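Local coordinates for hemoglobin subunit beta (Mustelus griseus, PDB 1GCV), which carries oxygen from the gills to the peripheral tissues, as the heme-bearing beta chain of a tetramer with two alpha chains, at residues I11-T14 and F15-T18; K80-A83 and D84-V88. All blocks are in the same frame, centred on the assembly; numbering follows the deposited sequence.

Interaction 1 (I11-T14 and F15-T18); sequences ISKT and FQGT
K13 O takes two backbone N-H groups. G17 N reaches K13 O at 2.9 Å, nearly in line with the carbonyl bond. Q16 N sits above the carbonyl plane, 3.1 Å from K13 O and off its lone pairs. F15 N bonds to I11 O at 3.2 Å in the regular i to i+4 pattern, whereas Q16 N to S12 O is weak. This is the C-terminal end of helix 5-17, the A helix of the globin fold, and T18 leaves helical geometry. T18 N bonds back to T14 O. T14 and T18 lie alongside each other, with T14 CG2 3.8 Å from T18 OG1. With chi1 at -61°, T14 OG1 stands beside the backbone N, with CG2 anti to it, and bonds to E10 O. The F15 ring turns an edge to its own helix: CD1 lies 3.4 Å from I11 O, which is in the ring plane. I11 CG2 touches the same CD1 loosely, and both side chains pack on V65 of helix 50-66. On the exposed side K13 and Q16 run side by side. K13 CE lies against the Q16 amide, and K13 NZ bonds to S12 OG at 2.8 Å.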
loop_
_atom_site.group_PDB
_atom_site.type_symbol
_atom_site.label_atom_id
_atom_site.label_comp_id
_atom_site.label_asym_id
_atom_site.label_seq_id
_atom_site.Cartn_x
_atom_site.Cartn_y
_atom_site.Cartn_z
ATOM N N ILE B 11 -20.275 -4.603 16.798
ATOM C CA ILE B 11 -20.327 -5.502 15.653
ATOM C C ILE B 11 -21.524 -6.451 15.696
ATOM O O ILE B 11 -22.273 -6.556 14.726
ATOM C CB ILE B 11 -19.016 -6.320 15.544
ATOM C CG1 ILE B 11 -17.906 -5.424 14.989
ATOM C CG2 ILE B 11 -19.212 -7.529 14.635
ATOM C CD1 ILE B 11 -16.569 -5.616 15.647
ATOM N N SER B 12 -21.704 -7.136 16.822
ATOM C CA SER B 12 -22.805 -8.079 16.972
ATOM C C SER B 12 -24.165 -7.401 16.873
ATOM O O SER B 12 -25.080 -7.929 16.243
ATOM C CB SER B 12 -22.693 -8.811 18.308
ATOM O OG SER B 12 -23.400 -8.113 19.316
ATOM N N LYS B 13 -24.301 -6.234 17.496
ATOM C CA LYS B 13 -25.562 -5.507 17.458
ATOM C C LYS B 13 -25.926 -5.044 16.049
ATOM O O LYS B 13 -27.082 -5.144 15.642
ATOM C CB LYS B 13 -25.510 -4.300 18.395
ATOM C CG LYS B 13 -26.457 -4.408 19.586
ATOM C CD LYS B 13 -25.969 -5.444 20.600
ATOM C CE LYS B 13 -26.578 -6.821 20.346
ATOM N NZ LYS B 13 -25.733 -7.931 20.884
ATOM N N THR B 14 -24.945 -4.537 15.306
ATOM C CA THR B 14 -25.191 -4.063 13.944
ATOM C C THR B 14 -25.655 -5.199 13.043
ATOM O O THR B 14 -26.502 -5.009 12.170
ATOM C CB THR B 14 -23.926 -3.437 13.321
ATOM O OG1 THR B 14 -23.520 -2.310 14.104
ATOM C CG2 THR B 14 -24.199 -2.973 11.888
ATOM N N PHE B 15 -25.101 -6.383 13.257
ATOM C CA PHE B 15 -25.469 -7.530 12.449
ATOM C C PHE B 15 -26.847 -8.077 12.776
ATOM O O PHE B 15 -27.457 -8.764 11.957
ATOM C CB PHE B 15 -24.435 -8.633 12.614
ATOM C CG PHE B 15 -23.453 -8.679 11.506
ATOM C CD1 PHE B 15 -22.266 -7.967 11.592
ATOM C CD2 PHE B 15 -23.735 -9.389 10.349
ATOM C CE1 PHE B 15 -21.379 -7.957 10.536
ATOM C CE2 PHE B 15 -22.856 -9.386 9.290
ATOM C CZ PHE B 15 -21.675 -8.668 9.381
ATOM N N GLN B 16 -27.336 -7.770 13.969
ATOM C CA GLN B 16 -28.639 -8.253 14.395
ATOM C C GLN B 16 -29.742 -7.210 14.199
ATOM O O GLN B 16 -30.919 -7.558 14.148
ATOM C CB GLN B 16 -28.568 -8.691 15.865
ATOM C CG GLN B 16 -29.705 -8.190 16.743
ATOM C CD GLN B 16 -29.245 -7.798 18.132
ATOM O OE1 GLN B 16 -29.568 -6.712 18.623
ATOM N NE2 GLN B 16 -28.486 -8.681 18.777
ATOM N N GLY B 17 -29.360 -5.941 14.071
ATOM C CA GLY B 17 -30.347 -4.880 13.908
ATOM C C GLY B 17 -30.294 -4.063 12.627
ATOM O O GLY B 17 -31.133 -3.183 12.415
ATOM N N THR B 18 -29.308 -4.334 11.777
ATOM C CA THR B 18 -29.175 -3.622 10.507
ATOM C C THR B 18 -29.313 -4.650 9.386
ATOM O O THR B 18 -28.944 -5.815 9.552
ATOM C CB THR B 18 -27.789 -2.894 10.389
ATOM O OG1 THR B 18 -27.769 -1.752 11.255
ATOM C CG2 THR B 18 -27.536 -2.413 8.959
#

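Interaction 2 (K80-A83 and D84-V88); sequences KKHA and DDLHV. With HEM (protoporphyrin IX containing Fe), chain F.
H82 and L86 meet through a CH-pi contact on the proximal side of the heme. L86 CD1 stands over one face of the H82 imidazole, 4.0 Å from its centroid and 6° off the ring normal. V88 CG2 approaches the same ring obliquely. Metal binding comes from the ring's far end: H82 NE2 holds the heme iron at 2.2 Å. The second ring nitrogen, H82 ND1, bonds to L78 O. The iron fixes where NE2 sits, while the ND1 bond and the L86 methyl over the face probably limit how the ring turns. H82 is the proximal histidine of the globin fold, on the F helix, here helix 76-86. Apolar contacts continue onto the porphyrin. L86 CD2 lies 3.4 Å from HEM CAD, and V88 CG1, anti to its backbone N (chi1 175°), touches HEM CAC at 3.5 Å. The polar contact with the heme is made by K81. K81 CG touches L86 CD1; beyond it the chain bends, and K81 NZ hydrogen-bonds to HEM O2A of a propionate at 3.1 Å. D85 OD2 lies 4.5 Å from K81 NZ, beyond a salt bridge, though it may still favour the lysine's positive charge. A leucine in place of K81 would probably leave this propionate without its charged partner and take away the lysine's positive charge from near D85. Among the backbone bonds, D84 N to K80 O is of the regular i to i+4 kind. The helix then widens into a pi-type turn, where L86 N bonds to K81 O at 3.0 Å and D85 N to the same oxygen only weakly. V88 N bonds to H82 O after H87, which has positive phi.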
loop_
_atom_site.group_PDB
_atom_site.type_symbol
_atom_site.label_atom_id
_atom_site.label_comp_id
_atom_site.label_asym_id
_atom_site.label_seq_id
_atom_site.Cartn_x
_atom_site.Cartn_y
_atom_site.Cartn_z
ATOM N N LYS B 80 -8.987 -21.169 1.458
ATOM C CA LYS B 80 -8.419 -22.089 0.476
ATOM C C LYS B 80 -9.265 -22.077 -0.786
ATOM O O LYS B 80 -8.744 -22.214 -1.888
ATOM C CB LYS B 80 -8.357 -23.514 1.033
ATOM C CG LYS B 80 -7.383 -23.672 2.178
ATOM C CD LYS B 80 -7.208 -25.124 2.560
ATOM C CE LYS B 80 -5.755 -25.408 2.893
ATOM N NZ LYS B 80 -5.548 -26.824 3.295
ATOM N N LYS B 81 -10.573 -21.912 -0.616
ATOM C CA LYS B 81 -11.498 -21.866 -1.738
ATOM C C LYS B 81 -11.236 -20.635 -2.613
ATOM O O LYS B 81 -11.319 -20.713 -3.839
ATOM C CB LYS B 81 -12.941 -21.848 -1.225
ATOM C CG LYS B 81 -13.979 -21.512 -2.286
ATOM C CD LYS B 81 -14.800 -22.739 -2.667
ATOM C CE LYS B 81 -15.149 -22.752 -4.154
ATOM N NZ LYS B 81 -16.457 -22.086 -4.445
ATOM N N HIS B 82 -10.919 -19.502 -1.991
ATOM C CA HIS B 82 -10.647 -18.279 -2.751
ATOM C C HIS B 82 -9.290 -18.334 -3.447
ATOM O O HIS B 82 -9.130 -17.814 -4.551
ATOM C CB HIS B 82 -10.685 -17.051 -1.836
ATOM C CG HIS B 82 -12.068 -16.562 -1.519
ATOM N ND1 HIS B 82 -12.844 -17.264 -0.609
ATOM C CD2 HIS B 82 -12.734 -15.477 -2.090
ATOM C CE1 HIS B 82 -14.010 -16.616 -0.679
ATOM N NE2 HIS B 82 -14.001 -15.598 -1.485
ATOM N N ALA B 83 -8.314 -18.966 -2.800
ATOM C CA ALA B 83 -6.969 -19.068 -3.356
ATOM C C ALA B 83 -6.823 -20.113 -4.452
ATOM O O ALA B 83 -6.341 -19.810 -5.540
ATOM C CB ALA B 83 -5.972 -19.355 -2.243
ATOM N N ASP B 84 -7.247 -21.340 -4.165
ATOM C CA ASP B 84 -7.128 -22.450 -5.108
ATOM C C ASP B 84 -8.252 -22.637 -6.120
ATOM O O ASP B 84 -8.000 -23.031 -7.257
ATOM C CB ASP B 84 -6.945 -23.754 -4.334
ATOM C CG ASP B 84 -5.729 -23.731 -3.438
ATOM O OD1 ASP B 84 -5.721 -24.469 -2.429
ATOM O OD2 ASP B 84 -4.783 -22.974 -3.741
ATOM N N ASP B 85 -9.485 -22.365 -5.716
ATOM C CA ASP B 85 -10.632 -22.539 -6.598
ATOM C C ASP B 85 -10.973 -21.317 -7.438
ATOM O O ASP B 85 -10.973 -21.376 -8.664
ATOM C CB ASP B 85 -11.866 -22.908 -5.775
ATOM C CG ASP B 85 -12.139 -24.390 -5.766
ATOM O OD1 ASP B 85 -11.213 -25.159 -5.424
ATOM O OD2 ASP B 85 -13.284 -24.779 -6.096
ATOM N N LEU B 86 -11.279 -20.215 -6.761
ATOM C CA LEU B 86 -11.683 -18.976 -7.410
ATOM C C LEU B 86 -10.557 -18.097 -7.940
ATOM O O LEU B 86 -10.775 -17.274 -8.829
ATOM C CB LEU B 86 -12.547 -18.172 -6.439
ATOM C CG LEU B 86 -13.664 -19.015 -5.818
ATOM C CD1 LEU B 86 -14.155 -18.399 -4.526
ATOM C CD2 LEU B 86 -14.792 -19.127 -6.819
ATOM N N HIS B 87 -9.360 -18.269 -7.394
ATOM C CA HIS B 87 -8.211 -17.472 -7.808
ATOM C C HIS B 87 -8.478 -15.973 -7.681
ATOM O O HIS B 87 -8.221 -15.203 -8.605
ATOM C CB HIS B 87 -7.824 -17.832 -9.242
ATOM C CG HIS B 87 -7.322 -19.233 -9.379
ATOM N ND1 HIS B 87 -8.025 -20.213 -10.042
ATOM C CD2 HIS B 87 -6.219 -19.835 -8.875
ATOM C CE1 HIS B 87 -7.378 -21.361 -9.941
ATOM N NE2 HIS B 87 -6.278 -21.158 -9.237
ATOM N N VAL B 88 -9.003 -15.572 -6.528
ATOM C CA VAL B 88 -9.292 -14.174 -6.263
ATOM C C VAL B 88 -8.018 -13.541 -5.715
ATOM O O VAL B 88 -7.388 -14.080 -4.805
ATOM C CB VAL B 88 -10.440 -14.015 -5.223
ATOM C CG1 VAL B 88 -10.647 -12.540 -4.874
ATOM C CG2 VAL B 88 -11.723 -14.603 -5.781
HETATM C CHA HEM F . -17.577 -17.012 -3.124
HETATM C CHB HEM F . -17.128 -14.980 1.270
HETATM C CHC HEM F . -14.743 -11.251 -0.757
HETATM C CHD HEM F . -15.112 -13.334 -5.127
HETATM C C1A HEM F . -17.674 -16.745 -1.754
HETATM C C2A HEM F . -18.400 -17.559 -0.804
HETATM C C3A HEM F . -18.267 -16.995 0.415
HETATM C C4A HEM F . -17.480 -15.808 0.228
HETATM C CMA HEM F . -18.783 -17.535 1.739
HETATM C CAA HEM F . -19.175 -18.819 -1.082
HETATM C CBA HEM F . -18.225 -19.981 -0.964
HETATM C CGA HEM F . -18.673 -21.169 -1.777
HETATM O O1A HEM F . -18.752 -22.277 -1.208
HETATM O O2A HEM F . -18.946 -20.996 -2.985
HETATM C C1B HEM F . -16.380 -13.835 1.111
HETATM C C2B HEM F . -16.103 -12.934 2.206
HETATM C C3B HEM F . -15.481 -11.831 1.642
HETATM C C4B HEM F . -15.328 -12.113 0.192
HETATM C CMB HEM F . -16.410 -13.214 3.689
HETATM C CAB HEM F . -15.163 -10.653 2.327
HETATM C CBB HEM F . -13.882 -10.060 2.323
HETATM C C1C HEM F . -14.599 -11.509 -2.138
HETATM C C2C HEM F . -14.071 -10.553 -3.125
HETATM C C3C HEM F . -14.110 -11.190 -4.336
HETATM C C4C HEM F . -14.737 -12.482 -4.106
HETATM C CMC HEM F . -13.647 -9.099 -2.893
HETATM C CAC HEM F . -13.570 -10.763 -5.559
HETATM C CBC HEM F . -13.726 -9.476 -6.099
HETATM C C1D HEM F . -15.784 -14.522 -4.939
HETATM C C2D HEM F . -16.206 -15.358 -6.035
HETATM C C3D HEM F . -16.928 -16.366 -5.489
HETATM C C4D HEM F . -16.893 -16.193 -4.044
HETATM C CMD HEM F . -15.852 -15.172 -7.504
HETATM C CAD HEM F . -17.677 -17.461 -6.242
HETATM C CBD HEM F . -18.824 -16.887 -7.054
HETATM C CGD HEM F . -20.020 -17.814 -7.113
HETATM O O1D HEM F . -21.140 -17.310 -7.354
HETATM O O2D HEM F . -19.838 -19.038 -6.921
HETATM N NA HEM F . -17.076 -15.665 -1.109
HETATM N NB HEM F . -15.868 -13.363 -0.117
HETATM N NC HEM F . -15.004 -12.705 -2.754
HETATM N ND HEM F . -16.180 -15.042 -3.711
HETATM FE FE HEM F . -15.806 -14.327 -1.879
#

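In the fold
From the N terminus the chain enters helix 5-17, whose end holds interaction 1. Helices 20-34, 50-66 and 71-74 come next. Helix 76-86 then carries interaction 2 at its C-terminal end, before helix 93-108. The two contacts are in series, neither nested nor crossed. Each is local: it closes the last turns of a helix and the first residues beyond, and no long loop. The centres of interaction 1 and interaction 2 are about 29 Å apart, on opposite sides of the chain's centre. Interaction 1 lies where helix 5-17 packs on helices 20-34, 50-66 and 114-132. Interaction 2 ties helix 76-86 to the heme, and Y135, near the C terminus, packs on H82 and A83 of that helix.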